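Putative aldehyde dehydrogenase (PDB 4YWE) probably oxidises aldehydes with NAD or NADP as electron acceptor, as expected of an aldehyde dehydrogenase, and binds calcium and magnesium ions. Local coordinates at residues A12-A17 and N208-Y213; T100-K105 and W157-Q162; G258-Q263 and N411-G416. One frame throughout, in Å; residues are numbered along the deposited sequence.

Contact 1. Residues A12-A17 and N208-Y213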
ATOM      1  N   ALA A  12      -2.593  -8.350 -45.092  1.00 43.08           N
ATOM      2  CA  ALA A  12      -3.789  -9.096 -44.723  1.00 42.92           C
ATOM      3  C   ALA A  12      -3.421 -10.407 -44.037  1.00 44.61           C
ATOM      4  O   ALA A  12      -3.863 -11.481 -44.450  1.00 45.82           O
ATOM      5  CB  ALA A  12      -4.650  -9.361 -45.949  1.00 42.91           C
ATOM      6  N   LYS A  13      -2.606 -10.314 -42.991  1.00 39.87           N
ATOM      7  CA  LYS A  13      -2.169 -11.493 -42.253  1.00 34.84           C
ATOM      8  C   LYS A  13      -2.289 -11.282 -40.747  1.00 31.03           C
ATOM      9  O   LYS A  13      -2.361 -10.147 -40.272  1.00 26.88           O
ATOM     10  CB  LYS A  13      -0.724 -11.848 -42.610  1.00 32.75           C
ATOM     11  CG  LYS A  13      -0.478 -12.089 -44.091  1.00 33.07           C
ATOM     12  CD  LYS A  13       0.992 -12.358 -44.369  1.00 33.59           C
ATOM     13  CE  LYS A  13       1.271 -12.413 -45.865  1.00 37.26           C
ATOM     14  NZ  LYS A  13       2.705 -12.692 -46.155  1.00 41.24           N
ATOM     15  N   HIS A  14      -2.313 -12.383 -40.002  1.00 30.74           N
ATOM     16  CA  HIS A  14      -2.277 -12.326 -38.547  1.00 27.65           C
ATOM     17  C   HIS A  14      -0.839 -12.155 -38.082  1.00 29.89           C
ATOM     18  O   HIS A  14       0.094 -12.320 -38.864  1.00 32.45           O
ATOM     19  CB  HIS A  14      -2.876 -13.592 -37.929  1.00 24.83           C
ATOM     20  CG  HIS A  14      -4.301 -13.840 -38.317  1.00 23.34           C
ATOM     21  ND1 HIS A  14      -5.304 -12.929 -38.082  1.00 23.00           N
ATOM     22  CD2 HIS A  14      -4.888 -14.906 -38.911  1.00 23.35           C
ATOM     23  CE1 HIS A  14      -6.452 -13.418 -38.524  1.00 22.09           C
ATOM     24  NE2 HIS A  14      -6.226 -14.615 -39.029  1.00 22.52           N
ATOM     25  N   PHE A  15      -0.660 -11.823 -36.808  1.00 27.84           N
ATOM     26  CA  PHE A  15       0.675 -11.757 -36.228  1.00 29.07           C
ATOM     27  C   PHE A  15       0.797 -12.788 -35.114  1.00 27.98           C
ATOM     28  O   PHE A  15       0.485 -12.509 -33.958  1.00 28.76           O
ATOM     29  CB  PHE A  15       0.975 -10.353 -35.702  1.00 26.90           C
ATOM     30  CG  PHE A  15       2.403 -10.161 -35.275  1.00 26.91           C
ATOM     31  CD1 PHE A  15       3.409 -10.035 -36.217  1.00 20.05           C
ATOM     32  CD2 PHE A  15       2.737 -10.102 -33.933  1.00 22.81           C
ATOM     33  CE1 PHE A  15       4.724  -9.858 -35.831  1.00 22.63           C
ATOM     34  CE2 PHE A  15       4.051  -9.923 -33.539  1.00 23.78           C
ATOM     35  CZ  PHE A  15       5.046  -9.801 -34.491  1.00 20.77           C
ATOM     36  N   ILE A  16       1.246 -13.985 -35.476  1.00 30.56           N
ATOM     37  CA  ILE A  16       1.324 -15.095 -34.537  1.00 30.75           C
ATOM     38  C   ILE A  16       2.767 -15.569 -34.393  1.00 31.10           C
ATOM     39  O   ILE A  16       3.462 -15.771 -35.389  1.00 32.33           O
ATOM     40  CB  ILE A  16       0.410 -16.253 -34.978  1.00 32.29           C
ATOM     41  CG1 ILE A  16      -1.014 -15.747 -35.227  1.00 31.59           C
ATOM     42  CG2 ILE A  16       0.418 -17.369 -33.942  1.00 34.83           C
ATOM     43  CD1 ILE A  16      -1.960 -16.806 -35.753  1.00 30.76           C
ATOM     44  N   ALA A  17       3.205 -15.736 -33.146  1.00 24.43           N
ATOM     45  CA  ALA A  17       4.548 -16.225 -32.832  1.00 25.30           C
ATOM     46  C   ALA A  17       5.644 -15.370 -33.468  1.00 27.81           C
ATOM     47  O   ALA A  17       6.662 -15.890 -33.923  1.00 28.74           O
ATOM     48  CB  ALA A  17       4.696 -17.682 -33.264  1.00 25.44           C
ATOM     49  N   ASN A 208       0.267 -11.418 -29.666  1.00 15.08           N
ATOM     50  CA  ASN A 208      -0.323 -12.047 -30.840  1.00 18.84           C
ATOM     51  C   ASN A 208      -1.572 -11.293 -31.277  1.00 23.36           C
ATOM     52  O   ASN A 208      -2.427 -10.964 -30.454  1.00 26.35           O
ATOM     53  CB  ASN A 208      -0.665 -13.512 -30.558  1.00 15.66           C
ATOM     54  CG  ASN A 208       0.530 -14.307 -30.074  1.00 21.11           C
ATOM     55  OD1 ASN A 208       1.328 -14.799 -30.872  1.00 21.08           O
ATOM     56  ND2 ASN A 208       0.660 -14.439 -28.758  1.00 15.40           N
ATOM     57  N   ILE A 209      -1.671 -11.020 -32.573  1.00 15.93           N
ATOM     58  CA  ILE A 209      -2.810 -10.289 -33.110  1.00 19.04           C
ATOM     59  C   ILE A 209      -3.573 -11.156 -34.101  1.00 21.76           C
ATOM     60  O   ILE A 209      -2.998 -11.662 -35.065  1.00 23.14           O
ATOM     61  CB  ILE A 209      -2.369  -8.974 -33.780  1.00 20.20           C
ATOM     62  CG1 ILE A 209      -1.300  -8.264 -32.945  1.00 24.92           C
ATOM     63  CG2 ILE A 209      -3.571  -8.071 -34.010  1.00 18.88           C
ATOM     64  CD1 ILE A 209      -1.796  -7.750 -31.615  1.00 26.80           C
ATOM     65  N   VAL A 210      -4.868 -11.331 -33.861  1.00 22.30           N
ATOM     66  CA  VAL A 210      -5.723 -12.057 -34.792  1.00 21.36           C
ATOM     67  C   VAL A 210      -6.891 -11.173 -35.211  1.00 18.96           C
ATOM     68  O   VAL A 210      -7.821 -10.951 -34.437  1.00 18.46           O
ATOM     69  CB  VAL A 210      -6.229 -13.379 -34.186  1.00 21.57           C
ATOM     70  CG1 VAL A 210      -7.171 -14.082 -35.157  1.00 17.16           C
ATOM     71  CG2 VAL A 210      -5.060 -14.281 -33.827  1.00 22.32           C
ATOM     72  N   THR A 211      -6.833 -10.664 -36.437  1.00 19.78           N
ATOM     73  CA  THR A 211      -7.915  -9.849 -36.974  1.00 20.06           C
ATOM     74  C   THR A 211      -9.091 -10.736 -37.362  1.00 21.33           C
ATOM     75  O   THR A 211      -8.934 -11.944 -37.514  1.00 23.00           O
ATOM     76  CB  THR A 211      -7.465  -9.034 -38.200  1.00 21.35           C
ATOM     77  OG1 THR A 211      -6.969  -9.922 -39.211  1.00 25.25           O
ATOM     78  CG2 THR A 211      -6.371  -8.053 -37.813  1.00 20.76           C
ATOM     79  N   GLY A 212     -10.267 -10.137 -37.516  1.00 20.51           N
ATOM     80  CA  GLY A 212     -11.448 -10.886 -37.900  1.00 17.85           C
ATOM     81  C   GLY A 212     -12.735 -10.366 -37.293  1.00 17.36           C
ATOM     82  O   GLY A 212     -12.729  -9.401 -36.528  1.00 16.69           O
ATOM     83  N   TYR A 213     -13.845 -11.009 -37.639  1.00 20.53           N
ATOM     84  CA  TYR A 213     -15.150 -10.605 -37.129  1.00 23.19           C
ATOM     85  C   TYR A 213     -15.301 -10.992 -35.666  1.00 24.17           C
ATOM     86  O   TYR A 213     -14.718 -11.975 -35.210  1.00 26.73           O
ATOM     87  CB  TYR A 213     -16.274 -11.235 -37.955  1.00 21.81           C
ATOM     88  CG  TYR A 213     -16.360 -10.725 -39.376  1.00 22.41           C
ATOM     89  CD1 TYR A 213     -16.659  -9.395 -39.639  1.00 23.72           C
ATOM     90  CD2 TYR A 213     -16.157 -11.577 -40.454  1.00 23.45           C
ATOM     91  CE1 TYR A 213     -16.743  -8.924 -40.936  1.00 22.58           C
ATOM     92  CE2 TYR A 213     -16.240 -11.116 -41.754  1.00 20.81           C
ATOM     93  CZ  TYR A 213     -16.532  -9.790 -41.989  1.00 24.39           C
ATOM     94  OH  TYR A 213     -16.617  -9.326 -43.282  1.00 30.01           O
TER
HETATM   95  O   HOH W   1      -4.807  -8.712 -40.904  1.00 17.04           O
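Phe15 and Ile209 form a hydrogen-bonded antiparallel pair that joins the short strand 14-16, near the N terminus, to strand 207-209, which itself runs parallel to strand 177-182 in the sheet of a Rossmann-type domain. Two backbone bonds make this single bridge: Phe15 N gives to Ile209 O at 2.9 Å, and Ile209 N gives to Phe15 O at 3.0 Å.

Apolar contacts lie on both sides of the pair. Phe15 CB meets Ile209 CB at 4.1 Å, but with CG anti to the backbone N (chi1 -172°) the aromatic ring is carried away from Ile209, to Trp20 and to Ala194 of helix 188-200. Ile209, beta-branched and so well suited to a strand, packs on Leu191 and Ala194 of the same helix. Facing helix 48-63 instead, Val210 sets CG1 over one face of the His14 ring, a CH-pi contact 3.8 Å from the ring centroid.

The polar contacts use side chains with more than one bonding site. Asn208 OD1 takes Ala17 N at 3.1 Å in a nearly straight bond (173° at the hydrogen), while its ND2 gives to the carbonyls of Gly205 and Cys178; bonds at both ends fix the rotation of this buried amide. Thr211 OG1 is hydrogen-bonded to Ala44 O, and a water links it to Lys13 O. His14 is gripped more lightly: ND1 accepts a weak bond from Thr211 N, NE2 has a weak one with Asp50, and CE1 comes within 3.1 Å of Thr211 O, which sits at the ring edge near its plane.

Contact 2. Residues T100-K105 and W157-Q162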
ATOM      1  N   THR A 100     -10.077   4.926 -38.732  1.00 23.31           N
ATOM      2  CA  THR A 100     -11.156   5.218 -37.793  1.00 21.01           C
ATOM      3  C   THR A 100     -11.986   6.416 -38.236  1.00 23.08           C
ATOM      4  O   THR A 100     -13.178   6.498 -37.937  1.00 26.88           O
ATOM      5  CB  THR A 100     -10.616   5.495 -36.381  1.00 18.88           C
ATOM      6  OG1 THR A 100      -9.914   6.743 -36.377  1.00 22.27           O
ATOM      7  CG2 THR A 100      -9.680   4.382 -35.941  1.00 19.02           C
ATOM      8  N   GLY A 101     -11.349   7.350 -38.936  1.00 21.78           N
ATOM      9  CA  GLY A 101     -12.037   8.519 -39.451  1.00 23.32           C
ATOM     10  C   GLY A 101     -11.839   9.789 -38.644  1.00 26.03           C
ATOM     11  O   GLY A 101     -12.262  10.868 -39.062  1.00 29.13           O
ATOM     12  N   LYS A 102     -11.193   9.666 -37.489  1.00 21.63           N
ATOM     13  CA  LYS A 102     -10.980  10.811 -36.612  1.00 24.63           C
ATOM     14  C   LYS A 102     -10.002  11.807 -37.233  1.00 26.00           C
ATOM     15  O   LYS A 102      -9.142  11.425 -38.029  1.00 29.68           O
ATOM     16  CB  LYS A 102     -10.472  10.350 -35.240  1.00 26.22           C
ATOM     17  CG  LYS A 102      -9.111   9.674 -35.258  1.00 28.17           C
ATOM     18  CD  LYS A 102      -8.760   9.129 -33.881  1.00 25.39           C
ATOM     19  CE  LYS A 102      -9.764   8.080 -33.438  1.00 23.88           C
ATOM     20  NZ  LYS A 102      -9.550   7.648 -32.030  1.00 21.68           N
ATOM     21  N   PRO A 103     -10.146  13.097 -36.885  1.00 24.24           N
ATOM     22  CA  PRO A 103      -9.225  14.144 -37.345  1.00 24.41           C
ATOM     23  C   PRO A 103      -7.772  13.859 -36.970  1.00 25.10           C
ATOM     24  O   PRO A 103      -7.515  13.152 -35.995  1.00 24.51           O
ATOM     25  CB  PRO A 103      -9.736  15.396 -36.627  1.00 24.62           C
ATOM     26  CG  PRO A 103     -11.181  15.129 -36.401  1.00 24.30           C
ATOM     27  CD  PRO A 103     -11.277  13.656 -36.124  1.00 23.45           C
ATOM     28  N   LEU A 104      -6.840  14.414 -37.739  1.00 23.25           N
ATOM     29  CA  LEU A 104      -5.416  14.160 -37.541  1.00 21.13           C
ATOM     30  C   LEU A 104      -4.931  14.595 -36.160  1.00 27.31           C
ATOM     31  O   LEU A 104      -4.052  13.962 -35.576  1.00 27.89           O
ATOM     32  CB  LEU A 104      -4.601  14.869 -38.625  1.00 22.12           C
ATOM     33  CG  LEU A 104      -4.815  14.350 -40.048  1.00 28.09           C
ATOM     34  CD1 LEU A 104      -3.963  15.126 -41.038  1.00 23.81           C
ATOM     35  CD2 LEU A 104      -4.508  12.861 -40.122  1.00 22.37           C
ATOM     36  N   LYS A 105      -5.509  15.674 -35.646  1.00 28.53           N
ATOM     37  CA  LYS A 105      -5.141  16.191 -34.333  1.00 26.25           C
ATOM     38  C   LYS A 105      -5.465  15.178 -33.236  1.00 22.63           C
ATOM     39  O   LYS A 105      -4.690  14.997 -32.296  1.00 18.84           O
ATOM     40  CB  LYS A 105      -5.857  17.516 -34.063  1.00 31.02           C
ATOM     41  CG  LYS A 105      -5.451  18.194 -32.766  1.00 39.23           C
ATOM     42  CD  LYS A 105      -6.179  19.516 -32.585  1.00 45.19           C
ATOM     43  CE  LYS A 105      -5.744  20.219 -31.308  1.00 47.54           C
ATOM     44  NZ  LYS A 105      -6.451  21.514 -31.115  1.00 48.35           N
ATOM     45  N   TRP A 157     -13.131  -0.330 -32.181  1.00 17.69           N
ATOM     46  CA  TRP A 157     -12.690   0.458 -33.328  1.00 18.49           C
ATOM     47  C   TRP A 157     -12.545   1.951 -33.041  1.00 14.01           C
ATOM     48  O   TRP A 157     -11.934   2.674 -33.826  1.00 19.87           O
ATOM     49  CB  TRP A 157     -13.667   0.262 -34.494  1.00 19.44           C
ATOM     50  CG  TRP A 157     -15.107   0.348 -34.076  1.00 17.86           C
ATOM     51  CD1 TRP A 157     -15.952  -0.696 -33.834  1.00 14.40           C
ATOM     52  CD2 TRP A 157     -15.866   1.539 -33.834  1.00 16.68           C
ATOM     53  NE1 TRP A 157     -17.188  -0.231 -33.463  1.00 16.11           N
ATOM     54  CE2 TRP A 157     -17.163   1.142 -33.455  1.00 15.42           C
ATOM     55  CE3 TRP A 157     -15.579   2.907 -33.908  1.00 17.86           C
ATOM     56  CZ2 TRP A 157     -18.168   2.056 -33.148  1.00 14.27           C
ATOM     57  CZ3 TRP A 157     -16.576   3.814 -33.598  1.00 17.04           C
ATOM     58  CH2 TRP A 157     -17.855   3.385 -33.225  1.00 14.34           C
ATOM     59  N   ASN A 158     -13.105   2.416 -31.928  1.00 13.51           N
ATOM     60  CA  ASN A 158     -13.166   3.851 -31.660  1.00 13.51           C
ATOM     61  C   ASN A 158     -11.838   4.418 -31.161  1.00 16.39           C
ATOM     62  O   ASN A 158     -11.476   5.545 -31.498  1.00 16.13           O
ATOM     63  CB  ASN A 158     -14.287   4.161 -30.662  1.00 15.11           C
ATOM     64  CG  ASN A 158     -14.118   3.436 -29.343  1.00 19.21           C
ATOM     65  OD1 ASN A 158     -13.461   2.397 -29.269  1.00 18.91           O
ATOM     66  ND2 ASN A 158     -14.719   3.981 -28.291  1.00 12.20           N
ATOM     67  N   TYR A 159     -11.118   3.644 -30.357  1.00 19.58           N
ATOM     68  CA  TYR A 159      -9.765   4.020 -29.949  1.00 16.08           C
ATOM     69  C   TYR A 159      -8.842   2.807 -29.984  1.00 14.01           C
ATOM     70  O   TYR A 159      -8.462   2.293 -28.934  1.00 16.59           O
ATOM     71  CB  TYR A 159      -9.761   4.632 -28.543  1.00 17.06           C
ATOM     72  CG  TYR A 159     -10.513   5.937 -28.416  1.00 15.99           C
ATOM     73  CD1 TYR A 159      -9.891   7.151 -28.677  1.00 15.88           C
ATOM     74  CD2 TYR A 159     -11.844   5.956 -28.020  1.00 16.81           C
ATOM     75  CE1 TYR A 159     -10.577   8.348 -28.556  1.00 18.36           C
ATOM     76  CE2 TYR A 159     -12.537   7.144 -27.896  1.00 18.34           C
ATOM     77  CZ  TYR A 159     -11.900   8.337 -28.165  1.00 19.54           C
ATOM     78  OH  TYR A 159     -12.593   9.520 -28.042  1.00 18.53           O
ATOM     79  N   PRO A 160      -8.484   2.343 -31.193  1.00 14.83           N
ATOM     80  CA  PRO A 160      -7.635   1.156 -31.351  1.00 17.34           C
ATOM     81  C   PRO A 160      -6.324   1.233 -30.572  1.00 21.29           C
ATOM     82  O   PRO A 160      -6.038   0.331 -29.791  1.00 22.70           O
ATOM     83  CB  PRO A 160      -7.368   1.121 -32.858  1.00 16.90           C
ATOM     84  CG  PRO A 160      -8.560   1.780 -33.455  1.00 14.94           C
ATOM     85  CD  PRO A 160      -8.916   2.880 -32.496  1.00 14.11           C
ATOM     86  N   MET A 161      -5.552   2.296 -30.771  1.00 18.41           N
ATOM     87  CA  MET A 161      -4.255   2.430 -30.113  1.00 17.89           C
ATOM     88  C   MET A 161      -4.371   2.667 -28.610  1.00 16.62           C
ATOM     89  O   MET A 161      -3.657   2.045 -27.825  1.00 18.92           O
ATOM     90  CB  MET A 161      -3.449   3.566 -30.744  1.00 16.89           C
ATOM     91  CG  MET A 161      -2.790   3.213 -32.063  1.00 19.71           C
ATOM     92  SD  MET A 161      -1.688   4.519 -32.639  1.00 25.79           S
ATOM     93  CE  MET A 161      -2.840   5.881 -32.813  1.00 22.89           C
ATOM     94  N   GLN A 162      -5.258   3.572 -28.210  1.00 17.44           N
ATOM     95  CA  GLN A 162      -5.376   3.946 -26.803  1.00 17.95           C
ATOM     96  C   GLN A 162      -5.805   2.770 -25.931  1.00 19.22           C
ATOM     97  O   GLN A 162      -5.243   2.541 -24.861  1.00 11.83           O
ATOM     98  CB  GLN A 162      -6.364   5.100 -26.632  1.00 14.68           C
ATOM     99  CG  GLN A 162      -5.836   6.448 -27.086  1.00 12.98           C
ATOM    100  CD  GLN A 162      -6.159   7.548 -26.094  1.00 19.49           C
ATOM    101  OE1 GLN A 162      -6.027   7.363 -24.884  1.00 22.78           O
ATOM    102  NE2 GLN A 162      -6.593   8.696 -26.600  1.00 13.18           N
TER
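Lys102 reaches across to Asn158 and Tyr159 in the Trp-Asn-Tyr-Pro segment, part of a family motif whose asparagine in related enzymes lines the oxyanion hole. Lys102 CB points toward that segment, and CG and CD carry the chain across; a bend at chi3 (62°) then brings CE to 3.6 Å from Asn158 O. At the tip, NZ gives a 2.9 Å hydrogen bond to Asn158 O, approaching in the carbonyl plane, and passes obliquely by the Tyr159 ring, 3.4 Å from CD1. The same ammonium group forms a salt bridge with Asp110 of helix 104-124. A long, flexible side chain ending in a cation suits this place, since it can span the gap and serve both oxygens.

Beside it, Thr100 supplies an apolar contact: its CG2 methyl reaches Pro160 CG at 3.8 Å, the two side chains pointing toward each other, and lies 3.5 Å from Trp157 O. The threonine hydroxyl turns back to Glu96 O and takes a weak bond from Lys102 N.

Asn158 O also takes a weak bond from Asn285 ND2. Buried between a carbonyl and a carboxylate, the lysine is probably kept protonated, and its charge would probably polarise the Asn158 carbonyl.

Contact 3. Residues G258-Q263 and N411-G416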
ATOM      1  N   GLY A 258     -20.209   0.752 -22.441  1.00 17.81           N
ATOM      2  CA  GLY A 258     -20.592   2.109 -22.781  1.00 14.99           C
ATOM      3  C   GLY A 258     -21.089   2.916 -21.597  1.00 18.29           C
ATOM      4  O   GLY A 258     -21.034   2.460 -20.455  1.00 17.87           O
ATOM      5  N   GLY A 259     -21.578   4.122 -21.869  1.00 16.69           N
ATOM      6  CA  GLY A 259     -22.073   4.983 -20.816  1.00 14.71           C
ATOM      7  C   GLY A 259     -22.984   6.102 -21.280  1.00 17.74           C
ATOM      8  O   GLY A 259     -23.157   6.331 -22.478  1.00 19.28           O
ATOM      9  N   LYS A 260     -23.574   6.793 -20.311  1.00 17.91           N
ATOM     10  CA  LYS A 260     -24.381   7.977 -20.568  1.00 18.77           C
ATOM     11  C   LYS A 260     -23.916   9.071 -19.615  1.00 17.67           C
ATOM     12  O   LYS A 260     -24.695   9.603 -18.824  1.00 12.55           O
ATOM     13  CB  LYS A 260     -25.871   7.679 -20.379  1.00 21.47           C
ATOM     14  CG  LYS A 260     -26.792   8.670 -21.067  1.00 22.03           C
ATOM     15  CD  LYS A 260     -26.636   8.600 -22.578  1.00 23.86           C
ATOM     16  CE  LYS A 260     -27.389   9.727 -23.263  1.00 23.01           C
ATOM     17  NZ  LYS A 260     -27.296   9.632 -24.745  1.00 24.57           N
ATOM     18  N   SER A 261     -22.628   9.390 -19.704  1.00 16.33           N
ATOM     19  CA  SER A 261     -21.958  10.260 -18.745  1.00 14.82           C
ATOM     20  C   SER A 261     -22.484  11.693 -18.765  1.00 16.92           C
ATOM     21  O   SER A 261     -22.541  12.324 -19.819  1.00 17.73           O
ATOM     22  CB  SER A 261     -20.453  10.255 -19.010  1.00 15.67           C
ATOM     23  OG  SER A 261     -19.931   8.940 -18.909  1.00 14.32           O
ATOM     24  N   PRO A 262     -22.866  12.206 -17.585  1.00 12.69           N
ATOM     25  CA  PRO A 262     -23.440  13.543 -17.431  1.00 15.24           C
ATOM     26  C   PRO A 262     -22.433  14.635 -17.070  1.00 18.09           C
ATOM     27  O   PRO A 262     -21.474  14.395 -16.332  1.00 15.56           O
ATOM     28  CB  PRO A 262     -24.433  13.346 -16.287  1.00 13.66           C
ATOM     29  CG  PRO A 262     -23.756  12.335 -15.412  1.00 15.15           C
ATOM     30  CD  PRO A 262     -22.954  11.431 -16.334  1.00 15.05           C
ATOM     31  N   GLN A 263     -22.664  15.829 -17.605  1.00 20.02           N
ATOM     32  CA  GLN A 263     -21.963  17.031 -17.174  1.00 15.71           C
ATOM     33  C   GLN A 263     -22.903  17.842 -16.288  1.00 16.80           C
ATOM     34  O   GLN A 263     -23.977  18.248 -16.730  1.00 18.84           O
ATOM     35  CB  GLN A 263     -21.511  17.863 -18.374  1.00 17.00           C
ATOM     36  CG  GLN A 263     -20.561  17.149 -19.322  1.00 18.58           C
ATOM     37  CD  GLN A 263     -19.107  17.455 -19.030  1.00 19.39           C
ATOM     38  OE1 GLN A 263     -18.738  17.753 -17.895  1.00 20.74           O
ATOM     39  NE2 GLN A 263     -18.271  17.393 -20.062  1.00 13.92           N
ATOM     40  N   ASN A 411     -27.633   9.656 -11.749  1.00 17.42           N
ATOM     41  CA  ASN A 411     -27.641   8.221 -11.486  1.00 15.87           C
ATOM     42  C   ASN A 411     -28.887   7.547 -12.056  1.00 17.55           C
ATOM     43  O   ASN A 411     -29.121   6.362 -11.820  1.00 18.39           O
ATOM     44  CB  ASN A 411     -27.554   7.949  -9.981  1.00 16.81           C
ATOM     45  CG  ASN A 411     -26.305   8.532  -9.351  1.00 18.41           C
ATOM     46  OD1 ASN A 411     -25.318   8.801 -10.036  1.00 13.42           O
ATOM     47  ND2 ASN A 411     -26.338   8.722  -8.037  1.00 17.17           N
ATOM     48  N   GLY A 412     -29.675   8.303 -12.814  1.00 18.28           N
ATOM     49  CA  GLY A 412     -30.964   7.832 -13.290  1.00 18.05           C
ATOM     50  C   GLY A 412     -30.959   6.906 -14.492  1.00 18.46           C
ATOM     51  O   GLY A 412     -32.008   6.405 -14.893  1.00 17.08           O
ATOM     52  N   THR A 413     -29.785   6.679 -15.076  1.00 20.63           N
ATOM     53  CA  THR A 413     -29.669   5.785 -16.224  1.00 18.80           C
ATOM     54  C   THR A 413     -29.039   4.465 -15.778  1.00 17.55           C
ATOM     55  O   THR A 413     -28.500   4.383 -14.675  1.00 19.14           O
ATOM     56  CB  THR A 413     -28.828   6.425 -17.359  1.00 17.07           C
ATOM     57  OG1 THR A 413     -27.431   6.285 -17.074  1.00 16.95           O
ATOM     58  CG2 THR A 413     -29.180   7.896 -17.522  1.00 15.48           C
ATOM     59  N   PRO A 414     -29.124   3.416 -16.617  1.00 21.34           N
ATOM     60  CA  PRO A 414     -28.464   2.158 -16.244  1.00 22.58           C
ATOM     61  C   PRO A 414     -26.942   2.266 -16.211  1.00 22.03           C
ATOM     62  O   PRO A 414     -26.277   1.425 -15.607  1.00 23.45           O
ATOM     63  CB  PRO A 414     -28.906   1.188 -17.347  1.00 22.80           C
ATOM     64  CG  PRO A 414     -30.157   1.776 -17.902  1.00 22.12           C
ATOM     65  CD  PRO A 414     -29.971   3.257 -17.814  1.00 19.34           C
ATOM     66  N   TYR A 415     -26.402   3.296 -16.855  1.00 18.14           N
ATOM     67  CA  TYR A 415     -24.958   3.448 -16.988  1.00 16.83           C
ATOM     68  C   TYR A 415     -24.341   4.206 -15.816  1.00 19.48           C
ATOM     69  O   TYR A 415     -25.037   4.882 -15.058  1.00 20.79           O
ATOM     70  CB  TYR A 415     -24.623   4.162 -18.298  1.00 19.82           C
ATOM     71  CG  TYR A 415     -25.128   3.449 -19.532  1.00 24.04           C
ATOM     72  CD1 TYR A 415     -24.403   2.413 -20.107  1.00 28.04           C
ATOM     73  CD2 TYR A 415     -26.330   3.816 -20.127  1.00 23.09           C
ATOM     74  CE1 TYR A 415     -24.860   1.761 -21.236  1.00 30.19           C
ATOM     75  CE2 TYR A 415     -26.796   3.170 -21.258  1.00 26.29           C
ATOM     76  CZ  TYR A 415     -26.057   2.143 -21.808  1.00 30.98           C
ATOM     77  OH  TYR A 415     -26.514   1.496 -22.934  1.00 33.55           O
ATOM     78  N   GLY A 416     -23.025   4.083 -15.681  1.00 19.16           N
ATOM     79  CA  GLY A 416     -22.282   4.770 -14.641  1.00 18.93           C
ATOM     80  C   GLY A 416     -20.792   4.630 -14.876  1.00 18.98           C
ATOM     81  O   GLY A 416     -20.154   3.728 -14.337  1.00 19.39           O
TER
HETATM   82  O   HOH W   2     -24.294   7.589 -15.998  1.00 36.50           O
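Gly258, Gly259 and Lys260 belong to the Glu-Leu-Gly-Gly-Lys-Ser signature that begins with Glu256, the predicted active-site residue of this aldehyde dehydrogenase, and Tyr415 packs on them from the loop after helix 403-410. The tyrosine ring lies against bare backbone. Gly259 C sits over one face, with Gly259 CA 3.5 Å from Tyr415 CD1; Gly258 O approaches the same CD1 obliquely, at 3.4 Å. Two successive glycines suit this place in that they present plain main chain, an extended run of peptide groups, to a wide aromatic surface. Tyr415 CG stands anti to its carbonyl carbon (chi1 -59°), which directs the ring toward the glycines, while its CB touches Lys260 N at 3.5 Å. Farther round the ring, CD2 meets the apolar base of the lysine, Lys260 CB, at 3.9 Å.

Thr413 shapes the loop that offers this ring. Its OG1 accepts a bond from Tyr415 N at 3.2 Å, forming an ST turn, and also lies 3.9 Å from Lys260 CB. Lys260 bends away at chi2 (65°), taking NZ to the carbonyl oxygens of Leu385 and Glu388, so its cation serves a third part of the chain. The two segments share no direct hydrogen bond; a water between Lys260 O and Tyr415 O makes only weak ones. Ser462 OG bridges them instead, hydrogen-bonded to Gly258 O and Gly416 N, and Glu389 takes Gly259 N.

The contact thus lies where the chain leaves strand 253-256 of one sheet and enters strand 261-265 of another, between its parallel neighbours 293-299 and 418-422; helix 271-283 packs on Gln263, and helix 384-387 lies against Thr413 and Pro414.

How the contacts relate
From the N terminus, strand 14-16 opens contact 1, which closes only when residues 208-213 come back to it, tying this first strand to strand 207-209 of the first large sheet. Contact 2 opens and closes within that loop: it brings together the turn between helices 89-100 and 104-124 and the start of helix 160-174. The centres of these two contacts lie about 20 Å apart, and they do not touch. Contact 3 follows in series and joins the entry of strand 261-265 to the loop before strand 418-422 in the second large sheet. Contacts 1 and 3 lie on opposite sides of the chain's centre; the nearest atoms of contacts 2 and 3 are about 8 Å apart.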